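Local coordinates for protein laccase (Botrytis aclada, PDB 3SQR) that oxidises phenolic substrates with dioxygen as a multicopper laccase and probably takes part in breaking down lignin and detoxifying its products, at residues Ser133-Gly138 / Ile547-Thr552; Thr420-Asn425 / Thr432-Val437; Val449-Glu454 / Leu536-Val541; His468-Phe473 / Phe540-Ser545. One frame throughout, in Å; residues are numbered along the deposited sequence. Where two conformers were deposited one is given.

The four contacts lie in or against the C-terminal cupredoxin-like domain, and three use strand 537-542 or the chain just beyond it. Contacts 3 and 4 share F540 and V541, with centres about 10 Å apart. Contact 2 reaches the same sheet through strand 436-439, neighbour of 537-542: V437 N lies 2.8 Å from Q539 O, a probable hydrogen bond. Contact 1 brings a loop of the N-terminal domain against this region, its L134 and V549 packing on T420 and F424 of contact 2. A probable hydrogen bond of 2.8 Å from H468 ND1 to D137 OD2 ties contact 1 to contact 4, where H468 binds copper.

Contact 1 of 4, residues Ser133-Gly138 / Ile547-Thr552; sequences SLEYDG and IAVKMT
L134 opens the contact on I547, methyl to methyl: its CD2 lies 4.1 Å from I547 CG2, the two side chains meeting at a slant. Here a loop of the N-terminal multicopper oxidase domain packs against the segment leading into helix 551-567. The leucine sits in a short 3-10 turn, and its near-trans first torsion (chi1 161°) carries the branch onto the isoleucine. L134 also packs on T420 and on W522 of strand 520-526, and I547 on I423 of helix 419-424. E135 follows, and it meets V549 with a carboxylate rather than a methyl. Its CD stands 4.0 Å from V549 CG1, and OE1 lies 4.1 Å from V549 CG2, so the valine's two branches both border the acid group. The glutamate chain folds at chi2 (-79°), and its CG rests on one face of the Y136 ring near the rim, 3.6 Å above the plane. The tyrosine in turn sends its OH to D553 OD1 in helix 551-567, a hydrogen bond that links the loop to that helix. Further on, the backbone O of D137 is hydrogen-bonded to H124 ND1. Across the contact itself the touch is apolar or carboxylate-on-methyl. A buried glutamate beside V549, with OE2 close to the like-charged D553 OD2, would be expected to have a raised pKa, and one of the two acids may hold a proton.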
# COMPACT_ATOMS: atom_id res chain seq x y z
N SER A 133 -6.61 -9.26 15.58
CA SER A 133 -7.23 -9.89 14.45
C SER A 133 -6.19 -10.29 13.39
O SER A 133 -6.42 -10.21 12.18
CB SER A 133 -8.31 -8.99 13.86
OG SER A 133 -7.73 -7.72 13.59
N LEU A 134 -5.04 -10.78 13.88
CA LEU A 134 -3.91 -11.15 13.06
C LEU A 134 -4.34 -12.01 11.89
O LEU A 134 -3.85 -11.89 10.77
CB LEU A 134 -2.96 -11.99 13.95
CG LEU A 134 -1.99 -12.83 13.16
CD1 LEU A 134 -0.90 -11.98 12.48
CD2 LEU A 134 -1.30 -13.86 14.18
N GLU A 135 -5.31 -12.90 12.15
CA GLU A 135 -5.70 -13.89 11.20
C GLU A 135 -6.51 -13.33 10.01
O GLU A 135 -6.83 -14.01 9.08
CB GLU A 135 -6.47 -15.01 11.89
CG GLU A 135 -7.80 -14.65 12.35
CD GLU A 135 -7.90 -13.84 13.69
OE1 GLU A 135 -6.86 -13.47 14.33
OE2 GLU A 135 -9.07 -13.65 14.11
N TYR A 136 -6.76 -12.02 10.04
CA TYR A 136 -7.47 -11.38 8.99
C TYR A 136 -6.60 -10.31 8.30
O TYR A 136 -7.11 -9.53 7.48
CB TYR A 136 -8.77 -10.78 9.53
CG TYR A 136 -9.71 -11.89 10.02
CD1 TYR A 136 -10.07 -12.94 9.17
CD2 TYR A 136 -10.13 -11.92 11.33
CE1 TYR A 136 -10.88 -13.94 9.58
CE2 TYR A 136 -10.98 -12.92 11.78
CZ TYR A 136 -11.31 -13.95 10.90
OH TYR A 136 -12.14 -15.00 11.32
N ASP A 137 -5.30 -10.36 8.54
CA ASP A 137 -4.37 -9.49 7.85
C ASP A 137 -4.23 -9.75 6.35
O ASP A 137 -3.81 -8.89 5.57
CB ASP A 137 -3.01 -9.50 8.54
CG ASP A 137 -2.11 -8.41 8.09
OD1 ASP A 137 -2.58 -7.23 8.01
OD2 ASP A 137 -0.92 -8.69 7.87
N GLY A 138 -4.56 -10.97 5.94
CA GLY A 138 -4.63 -11.34 4.53
C GLY A 138 -3.32 -11.59 3.84
O GLY A 138 -3.27 -11.53 2.63
N ILE A 547 -0.24 -14.35 21.42
CA ILE A 547 -1.25 -14.25 20.39
C ILE A 547 -2.54 -14.89 20.91
O ILE A 547 -2.48 -15.95 21.44
CB ILE A 547 -0.80 -14.95 19.06
CG1 ILE A 547 0.39 -14.17 18.45
CG2 ILE A 547 -1.91 -15.05 18.05
CD1 ILE A 547 1.21 -14.94 17.40
N ALA A 548 -3.70 -14.26 20.74
CA ALA A 548 -4.91 -14.91 21.21
C ALA A 548 -5.87 -14.98 20.05
O ALA A 548 -6.10 -13.99 19.34
CB ALA A 548 -5.46 -14.16 22.36
N VAL A 549 -6.38 -16.18 19.78
CA VAL A 549 -7.34 -16.32 18.70
C VAL A 549 -8.56 -17.03 19.32
O VAL A 549 -8.44 -17.88 20.27
CB VAL A 549 -6.76 -17.01 17.37
CG1 VAL A 549 -7.76 -16.92 16.17
CG2 VAL A 549 -5.43 -16.33 16.94
N LYS A 550 -9.70 -16.57 18.85
CA LYS A 550 -11.00 -17.07 19.23
C LYS A 550 -11.11 -18.45 18.57
O LYS A 550 -10.60 -18.66 17.47
CB LYS A 550 -12.08 -16.10 18.76
CG LYS A 550 -11.92 -14.66 19.24
CD LYS A 550 -12.98 -13.76 18.61
CE LYS A 550 -12.76 -12.29 19.04
NZ LYS A 550 -13.96 -11.46 18.71
N MET A 551 -11.82 -19.38 19.21
CA MET A 551 -12.11 -20.65 18.59
C MET A 551 -12.82 -20.42 17.25
O MET A 551 -12.55 -21.09 16.27
CB MET A 551 -12.95 -21.56 19.51
CG MET A 551 -13.69 -22.67 18.74
SD MET A 551 -14.97 -23.55 19.69
CE MET A 551 -16.37 -22.50 19.32
N THR A 552 -13.74 -19.48 17.22
CA THR A 552 -14.42 -19.20 15.98
C THR A 552 -13.42 -18.93 14.84
O THR A 552 -13.59 -19.43 13.73
CB THR A 552 -15.45 -18.08 16.14
OG1 THR A 552 -16.20 -18.04 14.94
CG2 THR A 552 -14.82 -16.77 16.40

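Contact 2 of 4, residues Thr420-Asn425 / Thr432-Val437; sequences TLKIFN and TEYNVV. With NAG (2-acetamido-2-deoxy-beta-D-glucopyranose), chain J.
K422 meets Y434 through the last methylene of its chain: CE lies 3.6 Å from Y434 CE2 and 3.7 Å from Y434 CZ. The methylene comes obliquely toward the hydroxyl-bearing end of the ring, and the same CE is 3.8 Å from Y434 OH. Both residues belong to the C-terminal cupredoxin-like domain, and their side chains approach from opposite directions. The lysine chain stays extended as far as CE and bends only at chi4 (-71°), which turns NZ aside to a hydrogen bond with S417 OG. Y434 OH is hydrogen-bonded to S417 O and D414 N, so both polar ends are held by the segment leading into helix 419-424. Farther out, Y434 O accepts a bond from Q539 NE2 of strand 537-542, and N435 ND2 binds A537 O. The 3-10 turn and N435 after it are thereby fastened to strand 537-542, just before strand 436-439 joins the sheet alongside it. At the other end of the helix, F424 O lies 3.4 Å from C8 of an N-acetylglucosamine. Between lysine and tyrosine the touch is aliphatic on aromatic; the ammonium group, engaged with S417, is not what meets the ring.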
# COMPACT_ATOMS: atom_id res chain seq x y z
N THR A 420 1.24 -18.51 10.84
CA THR A 420 0.27 -18.61 11.91
C THR A 420 -0.12 -20.06 12.17
O THR A 420 -0.38 -20.40 13.31
CB THR A 420 -1.00 -17.74 11.64
OG1 THR A 420 -0.47 -16.41 11.46
CG2 THR A 420 -1.81 -17.67 12.92
N LEU A 421 -0.16 -20.87 11.14
CA LEU A 421 -0.46 -22.31 11.35
C LEU A 421 0.67 -22.92 12.15
O LEU A 421 0.45 -23.63 13.14
CB LEU A 421 -0.72 -22.99 10.06
CG LEU A 421 -0.97 -24.51 10.18
CD1 LEU A 421 -2.14 -24.77 11.14
CD2 LEU A 421 -1.21 -25.05 8.78
N LYS A 422 1.87 -22.56 11.79
CA LYS A 422 3.04 -23.00 12.56
C LYS A 422 2.96 -22.55 14.02
O LYS A 422 3.24 -23.30 14.99
CB LYS A 422 4.32 -22.55 11.86
CG LYS A 422 4.47 -23.08 10.46
CD LYS A 422 5.82 -22.70 9.88
CE LYS A 422 5.98 -23.02 8.46
NZ LYS A 422 6.10 -24.55 8.25
N ILE A 423 2.60 -21.28 14.24
CA ILE A 423 2.39 -20.81 15.56
C ILE A 423 1.27 -21.53 16.31
O ILE A 423 1.45 -21.87 17.44
CB ILE A 423 2.07 -19.24 15.51
CG1 ILE A 423 3.37 -18.57 15.17
CG2 ILE A 423 1.45 -18.81 16.80
CD1 ILE A 423 3.15 -17.09 14.71
N PHE A 424 0.11 -21.74 15.68
CA PHE A 424 -0.97 -22.53 16.28
C PHE A 424 -0.51 -23.96 16.67
O PHE A 424 -1.01 -24.52 17.64
CB PHE A 424 -2.16 -22.65 15.33
CG PHE A 424 -2.88 -21.30 15.05
CD1 PHE A 424 -2.62 -20.16 15.82
CD2 PHE A 424 -3.85 -21.23 14.05
CE1 PHE A 424 -3.30 -18.96 15.55
CE2 PHE A 424 -4.51 -20.06 13.78
CZ PHE A 424 -4.26 -18.92 14.53
N ASN A 425 0.41 -24.50 15.91
CA ASN A 425 1.08 -25.78 16.26
C ASN A 425 2.26 -25.68 17.20
O ASN A 425 2.98 -26.68 17.39
CB ASN A 425 1.47 -26.47 14.97
CG ASN A 425 0.27 -27.11 14.30
OD1 ASN A 425 -0.09 -26.76 13.17
ND2 ASN A 425 -0.38 -28.06 15.02
N THR A 432 14.22 -21.26 7.52
CA THR A 432 15.10 -20.17 7.22
C THR A 432 14.48 -19.21 6.20
O THR A 432 14.57 -17.99 6.33
CB THR A 432 16.45 -20.69 6.71
OG1 THR A 432 17.03 -21.44 7.78
CG2 THR A 432 17.34 -19.54 6.31
N GLU A 433 13.84 -19.77 5.21
CA GLU A 433 13.32 -18.92 4.13
C GLU A 433 12.03 -18.20 4.47
O GLU A 433 11.50 -17.46 3.65
CB GLU A 433 13.17 -19.73 2.87
CG GLU A 433 12.13 -20.82 2.94
CD GLU A 433 12.58 -22.21 3.56
OE1 GLU A 433 13.69 -22.40 4.17
OE2 GLU A 433 11.73 -23.10 3.41
N TYR A 434 11.51 -18.40 5.68
CA TYR A 434 10.43 -17.60 6.17
C TYR A 434 10.97 -16.26 6.69
O TYR A 434 10.16 -15.37 7.03
CB TYR A 434 9.64 -18.38 7.26
CG TYR A 434 8.52 -19.20 6.71
CD1 TYR A 434 8.70 -20.00 5.59
CD2 TYR A 434 7.23 -19.19 7.28
CE1 TYR A 434 7.72 -20.72 5.10
CE2 TYR A 434 6.23 -19.89 6.75
CZ TYR A 434 6.49 -20.70 5.65
OH TYR A 434 5.50 -21.50 5.06
N ASN A 435 12.31 -16.10 6.78
CA ASN A 435 12.93 -14.87 7.23
C ASN A 435 12.32 -14.29 8.52
O ASN A 435 12.11 -13.05 8.68
CB ASN A 435 12.93 -13.86 6.10
CG ASN A 435 13.86 -14.25 5.00
OD1 ASN A 435 14.53 -15.29 5.09
ND2 ASN A 435 13.93 -13.42 3.97
N VAL A 436 12.14 -15.15 9.52
CA VAL A 436 11.50 -14.74 10.77
C VAL A 436 12.48 -14.03 11.66
O VAL A 436 13.57 -14.52 11.95
CB VAL A 436 10.80 -15.90 11.55
CG1 VAL A 436 10.37 -15.43 12.93
CG2 VAL A 436 9.65 -16.43 10.77
N VAL A 437 12.11 -12.86 12.14
CA VAL A 437 12.78 -12.26 13.26
C VAL A 437 11.81 -12.36 14.42
O VAL A 437 10.68 -11.84 14.37
CB VAL A 437 13.09 -10.81 13.02
CG1 VAL A 437 13.59 -10.13 14.29
CG2 VAL A 437 14.06 -10.62 11.86
C1 NAG J . -0.18 -25.62 21.86
C2 NAG J . -1.14 -26.79 21.70
C3 NAG J . -2.37 -26.61 22.60
C4 NAG J . -2.02 -26.11 24.02
C5 NAG J . -1.10 -24.90 23.93
C6 NAG J . -0.73 -24.33 25.30
C7 NAG J . -1.30 -28.00 19.54
C8 NAG J . -1.63 -27.87 18.07
N2 NAG J . -1.44 -26.89 20.26
O3 NAG J . -3.04 -27.84 22.70
O4 NAG J . -3.18 -25.70 24.72
O5 NAG J . 0.07 -25.31 23.23
O6 NAG J . -0.03 -25.32 26.02
O7 NAG J . -0.95 -29.09 20.00

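Contact 3 of 4, residues Val449-Glu454 / Leu536-Val541; sequences VVYVIE and LAMQFV
Y451 and F540 form a T-shaped stack, with the phenylalanine edge directed at a face of the tyrosine ring. Their planes stand at 86° and the centroids are 5.0 Å apart. The foremost atom, F540 CZ, sits over the rim of the tyrosine rather than its middle, 3.5 Å from Y451 CD1. Trans about its first side-chain bond (chi1 176°), the tyrosine reaches out from strand 448-455 toward strand 537-542, which belongs to the other sheet of the domain. M538 meets Y451 head-on, its sulfur on the same side of the tyrosine ring as F540 CZ but toward the hydroxyl end. Its SD is 4.8 Å from the Y451 centroid and oblique, 40° off the ring normal, a Met-aromatic contact. M538 CG touches Y451 OH at 3.3 Å, while the bends at chi2 and chi3 curl the methyl back so that CE sits over the rim of one face of the F540 ring, 3.5 Å above its plane. The methionine therefore touches both rings. Y451 OH finds its polar partner in E392 OE1 of strand 387-398, a hydrogen bond that fixes the far end of the ring. F540 makes a second edge-to-face pair with F514 of strand 509-515, and M538 also packs on V437. The three side chains thus join the two sheets of the cupredoxin-like domain through their interior. The tyrosine hydroxyl is paired with a glutamate, so the rest of the interface can hold by dispersion and the weak electrostatics of aromatic C-H and sulfur against the rings.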
# COMPACT_ATOMS: atom_id res chain seq x y z
N VAL A 449 11.30 -1.86 19.28
CA VAL A 449 12.30 -2.36 18.37
C VAL A 449 12.64 -1.28 17.35
O VAL A 449 11.73 -0.59 16.91
CB VAL A 449 11.89 -3.66 17.66
CG1 VAL A 449 10.56 -3.53 16.94
CG2 VAL A 449 12.99 -4.06 16.68
N VAL A 450 13.93 -1.07 17.09
CA VAL A 450 14.39 -0.32 15.91
C VAL A 450 14.91 -1.36 14.93
O VAL A 450 15.77 -2.21 15.23
CB VAL A 450 15.43 0.72 16.19
CG1 VAL A 450 16.04 1.26 14.83
CG2 VAL A 450 14.87 1.85 16.98
N TYR A 451 14.29 -1.36 13.76
CA TYR A 451 14.63 -2.29 12.73
C TYR A 451 15.33 -1.47 11.67
O TYR A 451 14.79 -0.48 11.15
CB TYR A 451 13.38 -2.95 12.14
CG TYR A 451 13.66 -3.87 11.00
CD1 TYR A 451 14.25 -5.10 11.20
CD2 TYR A 451 13.30 -3.52 9.70
CE1 TYR A 451 14.47 -5.95 10.15
CE2 TYR A 451 13.55 -4.37 8.65
CZ TYR A 451 14.13 -5.58 8.88
OH TYR A 451 14.37 -6.43 7.81
N VAL A 452 16.57 -1.85 11.40
CA VAL A 452 17.38 -1.14 10.40
C VAL A 452 17.51 -2.08 9.22
O VAL A 452 17.99 -3.17 9.33
CB VAL A 452 18.83 -0.77 10.92
CG1 VAL A 452 19.62 -0.10 9.77
CG2 VAL A 452 18.79 0.24 12.06
N ILE A 453 17.09 -1.61 8.05
CA ILE A 453 17.24 -2.39 6.87
C ILE A 453 18.17 -1.59 5.95
O ILE A 453 17.99 -0.40 5.72
CB ILE A 453 15.89 -2.73 6.20
CG1 ILE A 453 16.15 -3.63 4.99
CG2 ILE A 453 15.08 -1.46 5.92
CD1 ILE A 453 14.90 -4.31 4.44
N GLU A 454 19.22 -2.27 5.53
CA GLU A 454 20.29 -1.70 4.74
C GLU A 454 20.24 -2.18 3.34
O GLU A 454 20.04 -3.37 3.06
CB GLU A 454 21.63 -2.15 5.31
CG GLU A 454 21.88 -1.74 6.71
CD GLU A 454 23.28 -2.16 7.11
OE1 GLU A 454 24.22 -1.83 6.35
OE2 GLU A 454 23.41 -2.84 8.15
N LEU A 536 11.98 -10.04 -1.46
CA LEU A 536 12.47 -8.98 -0.65
C LEU A 536 11.53 -8.71 0.50
O LEU A 536 10.72 -7.79 0.46
CB LEU A 536 12.66 -7.66 -1.47
CG LEU A 536 13.77 -6.77 -0.98
CD1 LEU A 536 14.01 -5.62 -1.96
CD2 LEU A 536 13.48 -6.21 0.38
N ALA A 537 11.70 -9.47 1.54
CA ALA A 537 10.73 -9.54 2.58
C ALA A 537 11.28 -10.30 3.76
O ALA A 537 12.10 -11.19 3.59
CB ALA A 537 9.45 -10.24 2.04
N MET A 538 10.75 -9.99 4.94
CA MET A 538 10.96 -10.78 6.10
C MET A 538 9.69 -10.67 6.96
O MET A 538 8.68 -10.13 6.51
CB MET A 538 12.21 -10.35 6.83
CG MET A 538 12.28 -8.87 7.07
SD MET A 538 11.22 -8.39 8.33
CE MET A 538 12.03 -9.20 9.76
N GLN A 539 9.69 -11.27 8.12
CA GLN A 539 8.54 -11.16 8.98
C GLN A 539 8.94 -11.21 10.42
O GLN A 539 9.92 -11.84 10.78
CB GLN A 539 7.49 -12.22 8.64
CG GLN A 539 7.90 -13.65 8.95
CD GLN A 539 6.92 -14.66 8.42
OE1 GLN A 539 5.78 -14.76 8.88
NE2 GLN A 539 7.36 -15.43 7.44
N PHE A 540 8.18 -10.49 11.24
CA PHE A 540 8.38 -10.45 12.67
C PHE A 540 7.38 -11.36 13.32
O PHE A 540 6.18 -11.23 13.09
CB PHE A 540 8.23 -9.03 13.20
CG PHE A 540 9.20 -8.08 12.61
CD1 PHE A 540 10.48 -7.98 13.11
CD2 PHE A 540 8.84 -7.27 11.53
CE1 PHE A 540 11.38 -7.14 12.58
CE2 PHE A 540 9.76 -6.35 10.96
CZ PHE A 540 11.02 -6.29 11.47
N VAL A 541 7.87 -12.32 14.11
CA VAL A 541 6.98 -13.12 14.91
C VAL A 541 7.14 -12.47 16.24
O VAL A 541 8.20 -12.55 16.92
CB VAL A 541 7.29 -14.62 14.88
CG1 VAL A 541 6.48 -15.35 16.03
CG2 VAL A 541 6.99 -15.22 13.44

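Contact 4 of 4, residues His468-Phe473 / Phe540-Ser545. With CU (copper (II) ion), chain E.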
# COMPACT_ATOMS: atom_id res chain seq x y z
N HIS A 468 3.55 -4.65 8.20
CA HIS A 468 2.21 -5.01 8.58
C HIS A 468 2.07 -4.92 10.12
O HIS A 468 3.06 -5.03 10.86
CB HIS A 468 1.95 -6.46 8.11
CG HIS A 468 1.77 -6.60 6.66
ND1 HIS A 468 0.66 -7.22 6.11
CD2 HIS A 468 2.53 -6.21 5.62
CE1 HIS A 468 0.74 -7.15 4.80
NE2 HIS A 468 1.87 -6.58 4.48
N GLY A 469 0.86 -4.80 10.57
CA GLY A 469 0.52 -4.82 12.02
C GLY A 469 0.96 -3.64 12.87
O GLY A 469 0.66 -3.57 14.04
N HIS A 470 1.60 -2.65 12.27
CA HIS A 470 2.16 -1.51 12.97
C HIS A 470 2.28 -0.31 12.09
O HIS A 470 2.68 -0.45 10.92
CB HIS A 470 3.59 -1.73 13.46
CG HIS A 470 3.73 -2.90 14.36
ND1 HIS A 470 3.71 -2.76 15.72
CD2 HIS A 470 3.86 -4.23 14.11
CE1 HIS A 470 3.84 -3.94 16.28
NE2 HIS A 470 3.93 -4.85 15.34
N ASP A 471 2.06 0.84 12.69
CA ASP A 471 2.71 2.04 12.17
C ASP A 471 4.11 2.09 12.73
O ASP A 471 4.31 1.78 13.90
CB ASP A 471 2.05 3.31 12.61
CG ASP A 471 0.71 3.56 11.94
OD1 ASP A 471 0.39 2.98 10.92
OD2 ASP A 471 0.02 4.41 12.46
N PHE A 472 5.07 2.43 11.89
CA PHE A 472 6.45 2.58 12.37
C PHE A 472 6.86 4.02 12.44
O PHE A 472 6.20 4.89 11.85
CB PHE A 472 7.42 1.76 11.57
CG PHE A 472 7.41 2.04 10.10
CD1 PHE A 472 7.75 3.29 9.60
CD2 PHE A 472 7.04 1.06 9.22
CE1 PHE A 472 7.72 3.51 8.24
CE2 PHE A 472 7.04 1.27 7.85
CZ PHE A 472 7.35 2.47 7.37
N PHE A 473 7.96 4.25 13.15
CA PHE A 473 8.53 5.59 13.30
C PHE A 473 9.79 5.61 12.48
O PHE A 473 10.63 4.70 12.60
CB PHE A 473 8.89 5.76 14.77
CG PHE A 473 7.71 5.83 15.69
CD1 PHE A 473 6.91 4.76 15.98
CD2 PHE A 473 7.42 7.04 16.32
CE1 PHE A 473 5.84 4.89 16.90
CE2 PHE A 473 6.38 7.13 17.22
CZ PHE A 473 5.60 6.10 17.48
N PHE A 540 8.18 -10.49 11.24
CA PHE A 540 8.38 -10.45 12.67
C PHE A 540 7.38 -11.36 13.32
O PHE A 540 6.18 -11.23 13.09
CB PHE A 540 8.23 -9.03 13.20
CG PHE A 540 9.20 -8.08 12.61
CD1 PHE A 540 10.48 -7.98 13.11
CD2 PHE A 540 8.84 -7.27 11.53
CE1 PHE A 540 11.38 -7.14 12.58
CE2 PHE A 540 9.76 -6.35 10.96
CZ PHE A 540 11.02 -6.29 11.47
N VAL A 541 7.87 -12.32 14.11
CA VAL A 541 6.98 -13.12 14.91
C VAL A 541 7.14 -12.47 16.24
O VAL A 541 8.20 -12.55 16.92
CB VAL A 541 7.29 -14.62 14.88
CG1 VAL A 541 6.48 -15.35 16.03
CG2 VAL A 541 6.99 -15.22 13.44
N GLU A 542 6.13 -11.68 16.55
CA GLU A 542 6.08 -10.82 17.69
C GLU A 542 5.28 -11.42 18.85
O GLU A 542 4.08 -11.68 18.74
CB GLU A 542 5.40 -9.47 17.27
CG GLU A 542 5.30 -8.46 18.40
CD GLU A 542 4.71 -7.17 17.92
OE1 GLU A 542 4.67 -7.01 16.69
OE2 GLU A 542 4.18 -6.44 18.74
N SER A 543 5.95 -11.58 19.98
CA SER A 543 5.25 -12.00 21.20
C SER A 543 4.38 -13.21 20.95
O SER A 543 3.19 -13.27 21.27
CB SER A 543 4.45 -10.84 21.76
OG SER A 543 5.34 -9.77 21.99
N GLN A 544 4.99 -14.23 20.35
CA GLN A 544 4.28 -15.36 19.90
C GLN A 544 3.27 -15.94 20.91
O GLN A 544 2.15 -16.31 20.55
CB GLN A 544 5.28 -16.47 19.51
CG GLN A 544 4.58 -17.62 18.95
CD GLN A 544 5.51 -18.57 18.32
OE1 GLN A 544 6.61 -18.19 17.90
NE2 GLN A 544 5.08 -19.82 18.21
N SER A 545 3.71 -16.08 22.13
CA SER A 545 2.90 -16.85 23.09
C SER A 545 1.78 -15.94 23.59
O SER A 545 0.83 -16.41 24.25
CB SER A 545 3.78 -17.35 24.24
OG SER A 545 4.27 -16.25 24.99
CU CU E . 2.27 -6.17 2.56
O HOH W 1 1.16 -5.03 1.21
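H470 gives the contact its one hydrogen bond, NE2 donating to E542 OE1 over 2.7 Å. The N-H...O angle of 141° makes the bond somewhat bent, but the oxygen lies close to the imidazole plane, 11° out of it, and accepts through its syn lone pair. Ring and carboxylate are nearly coplanar, their planes 23° apart, so the acid meets the imidazole at its edge; CE1 of H470 lies 3.2 Å from the same OE1. E542 reaches across with a fully extended chain. The other carboxylate oxygen, OE2, accepts from the backbone N of N518, and two oxygens gripped separately would hold the group against rotation. The carboxylate would be expected to favour the NE2-protonated imidazole and to stabilise any positive charge on it.

Metal binding is the second kind of interaction, and it belongs to H468 on the same segment. Its NE2 binds a copper of the trinuclear cluster at 2.0 Å, probably one of the type 3 pair, with H170 and H525 as the other protein ligands and a water 2.1 Å from the metal. H468 ND1 is hydrogen-bonded to D137 OD2, a second-shell carboxylate that orients the ring.

Ring packing comes third: H468 stacks on H124, and the H470 and F514 rings meet obliquely. Segment 468-473 runs from the copper-binding loop after strand 463-467 into strand 472-478. E542 ends strand 537-542, which lies beside 520-526 and 436-439, so the His-carboxylate bond joins that strand's end to the loop connecting the domain's two sheets.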